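Local coordinates for sensor protein QseC (Escherichia coli, PDB 3JZ3), which senses signals as the membrane histidine kinase of the QseB/QseC two-component system, using ATP to phosphorylate a histidine and activating the flagella regulon, at residues B[77-82]-B[105-110]. Numbering follows the deposited sequence.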
loop_
_atom_site.group_PDB
_atom_site.type_symbol
_atom_site.label_atom_id
_atom_site.label_comp_id
_atom_site.label_asym_id
_atom_site.label_seq_id
_atom_site.Cartn_x
_atom_site.Cartn_y
_atom_site.Cartn_z
ATOM N N PRO B 77 -13.863 4.642 -13.086
ATOM C CA PRO B 77 -14.533 3.614 -13.882
ATOM C C PRO B 77 -14.479 2.276 -13.142
ATOM O O PRO B 77 -13.394 1.723 -12.929
ATOM C CB PRO B 77 -13.710 3.556 -15.180
ATOM C CG PRO B 77 -12.669 4.650 -15.074
ATOM C CD PRO B 77 -12.536 4.987 -13.629
ATOM N N LEU B 78 -15.645 1.774 -12.749
ATOM C CA LEU B 78 -15.730 0.597 -11.886
ATOM C C LEU B 78 -15.390 -0.727 -12.565
ATOM O O LEU B 78 -14.984 -1.671 -11.885
ATOM C CB LEU B 78 -17.090 0.526 -11.184
ATOM C CG LEU B 78 -17.387 1.664 -10.198
ATOM C CD1 LEU B 78 -18.649 1.360 -9.438
ATOM C CD2 LEU B 78 -16.235 1.914 -9.221
ATOM N N GLU B 79 -15.549 -0.794 -13.888
ATOM C CA GLU B 79 -15.103 -1.958 -14.668
ATOM C C GLU B 79 -13.618 -2.223 -14.432
ATOM O O GLU B 79 -13.227 -3.324 -14.035
ATOM C CB GLU B 79 -15.344 -1.753 -16.170
ATOM C CG GLU B 79 -16.737 -2.108 -16.649
ATOM C CD GLU B 79 -16.921 -1.876 -18.146
ATOM O OE1 GLU B 79 -17.029 -0.700 -18.576
ATOM O OE2 GLU B 79 -16.969 -2.879 -18.892
ATOM N N ASP B 80 -12.813 -1.190 -14.672
ATOM C CA ASP B 80 -11.360 -1.255 -14.565
ATOM C C ASP B 80 -10.902 -1.624 -13.155
ATOM O O ASP B 80 -10.025 -2.462 -12.991
ATOM C CB ASP B 80 -10.741 0.079 -14.992
ATOM C CG ASP B 80 -11.178 0.513 -16.390
ATOM O OD1 ASP B 80 -12.058 -0.143 -16.995
ATOM O OD2 ASP B 80 -10.636 1.525 -16.885
ATOM N N LEU B 81 -11.513 -0.998 -12.152
ATOM C CA LEU B 81 -11.225 -1.263 -10.744
ATOM C C LEU B 81 -11.477 -2.726 -10.365
ATOM O O LEU B 81 -10.650 -3.351 -9.698
ATOM C CB LEU B 81 -12.068 -0.342 -9.860
ATOM C CG LEU B 81 -11.943 -0.438 -8.337
ATOM C CD1 LEU B 81 -10.710 0.296 -7.863
ATOM C CD2 LEU B 81 -13.186 0.126 -7.667
ATOM N N LEU B 82 -12.617 -3.264 -10.788
ATOM C CA LEU B 82 -12.960 -4.645 -10.480
ATOM C C LEU B 82 -12.089 -5.620 -11.257
ATOM O O LEU B 82 -11.552 -6.568 -10.682
ATOM C CB LEU B 82 -14.443 -4.920 -10.737
ATOM C CG LEU B 82 -15.474 -4.235 -9.838
ATOM C CD1 LEU B 82 -16.846 -4.795 -10.136
ATOM C CD2 LEU B 82 -15.150 -4.407 -8.363
ATOM N N ASN B 105 -22.408 -6.676 -16.072
ATOM C CA ASN B 105 -23.755 -6.433 -16.579
ATOM C C ASN B 105 -23.937 -5.011 -17.077
ATOM O O ASN B 105 -24.726 -4.759 -17.985
ATOM C CB ASN B 105 -24.800 -6.758 -15.512
ATOM C CG ASN B 105 -24.946 -8.251 -15.273
ATOM O OD1 ASN B 105 -24.874 -9.046 -16.207
ATOM N ND2 ASN B 105 -25.161 -8.637 -14.019
ATOM N N ALA B 106 -23.204 -4.088 -16.471
ATOM C CA ALA B 106 -23.240 -2.691 -16.864
ATOM C C ALA B 106 -21.844 -2.251 -17.268
ATOM O O ALA B 106 -20.848 -2.864 -16.880
ATOM C CB ALA B 106 -23.770 -1.829 -15.728
ATOM N N HIS B 107 -21.785 -1.191 -18.065
ATOM C CA HIS B 107 -20.531 -0.683 -18.585
ATOM C C HIS B 107 -20.558 0.834 -18.520
ATOM O O HIS B 107 -21.623 1.431 -18.321
ATOM C CB HIS B 107 -20.326 -1.177 -20.017
ATOM C CG HIS B 107 -20.549 -2.650 -20.177
ATOM N ND1 HIS B 107 -19.581 -3.587 -19.883
ATOM C CD2 HIS B 107 -21.642 -3.349 -20.567
ATOM C CE1 HIS B 107 -20.062 -4.798 -20.100
ATOM N NE2 HIS B 107 -21.311 -4.682 -20.512
ATOM N N SER B 108 -19.387 1.451 -18.669
ATOM C CA SER B 108 -19.236 2.905 -18.555
ATOM C C SER B 108 -19.835 3.455 -17.256
ATOM O O SER B 108 -20.445 4.525 -17.246
ATOM C CB SER B 108 -19.839 3.614 -19.775
ATOM O OG SER B 108 -19.266 3.130 -20.979
ATOM N N ILE B 109 -19.659 2.706 -16.170
ATOM C CA ILE B 109 -20.126 3.117 -14.847
ATOM C C ILE B 109 -18.999 3.844 -14.110
ATOM O O ILE B 109 -17.912 3.294 -13.922
ATOM C CB ILE B 109 -20.641 1.903 -14.011
ATOM C CG1 ILE B 109 -21.734 1.129 -14.770
ATOM C CG2 ILE B 109 -21.127 2.344 -12.633
ATOM C CD1 ILE B 109 -22.968 1.957 -15.210
ATOM N N LYS B 110 -19.265 5.084 -13.712
ATOM C CA LYS B 110 -18.262 5.912 -13.049
ATOM C C LYS B 110 -18.787 6.451 -11.727
ATOM O O LYS B 110 -19.897 6.983 -11.662
ATOM C CB LYS B 110 -17.820 7.069 -13.949
ATOM C CG LYS B 110 -17.178 6.647 -15.264
ATOM C CD LYS B 110 -16.524 7.832 -15.961
ATOM C CE LYS B 110 -16.015 7.466 -17.347
ATOM N NZ LYS B 110 -17.127 7.300 -18.333
HETATM O O HOH W 1 -16.818 1.444 -15.643
#
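A chi1 of -85° sets E79 CG beside its backbone N, and the extended chain beyond it (chi2 180°) carries the carboxylate from the first turn of helix 78-95 across to H107 in the loop 105-110. The H107 ring also swings to the side of its own backbone N, which presents ND1 to that carboxylate. H107 ND1 donates to E79 OE2 at 2.9 Å, and the bond is almost straight. The oxygen lies in the ring plane, at the ring edge. Seen from E79, however, the donor stands well above the carboxylate plane, and the two planes are 65° apart. The other oxygen, E79 OE1, accepts a hydrogen bond from the backbone N of S108 at 3.2 Å, again from out of the carboxylate plane. Each carboxylate oxygen thus has its own N-H.

A second grip lies at the helix start. The backbone N of L78 donates to I109 O at 3.0 Å. I109 O also receives a CH...O contact from P77 CA at 3.4 Å. A water donates to I109 O at 2.8 Å and accepts a hydrogen bond from the backbone N of E79. I109 O therefore serves the N-H of L78 directly and that of E79 through the water. P77, at the N-cap position, forms an antiparallel non-hydrogen-bonded pair with K110, where strands 74-77 and 110-113 meet. L78 CD1 touches I109 CG2 at 4.2 Å, and both side chains also pack on W214.

The contact joins the start of helix 78-95 to a loop of the cytoplasmic ATP-binding (HATPase, GHKL-type) domain. L78 and E79 also touch L143 on strand 138-143. The nearby carboxylate would probably favour a protonated H107, an effect that solvent at this exposed site should weaken.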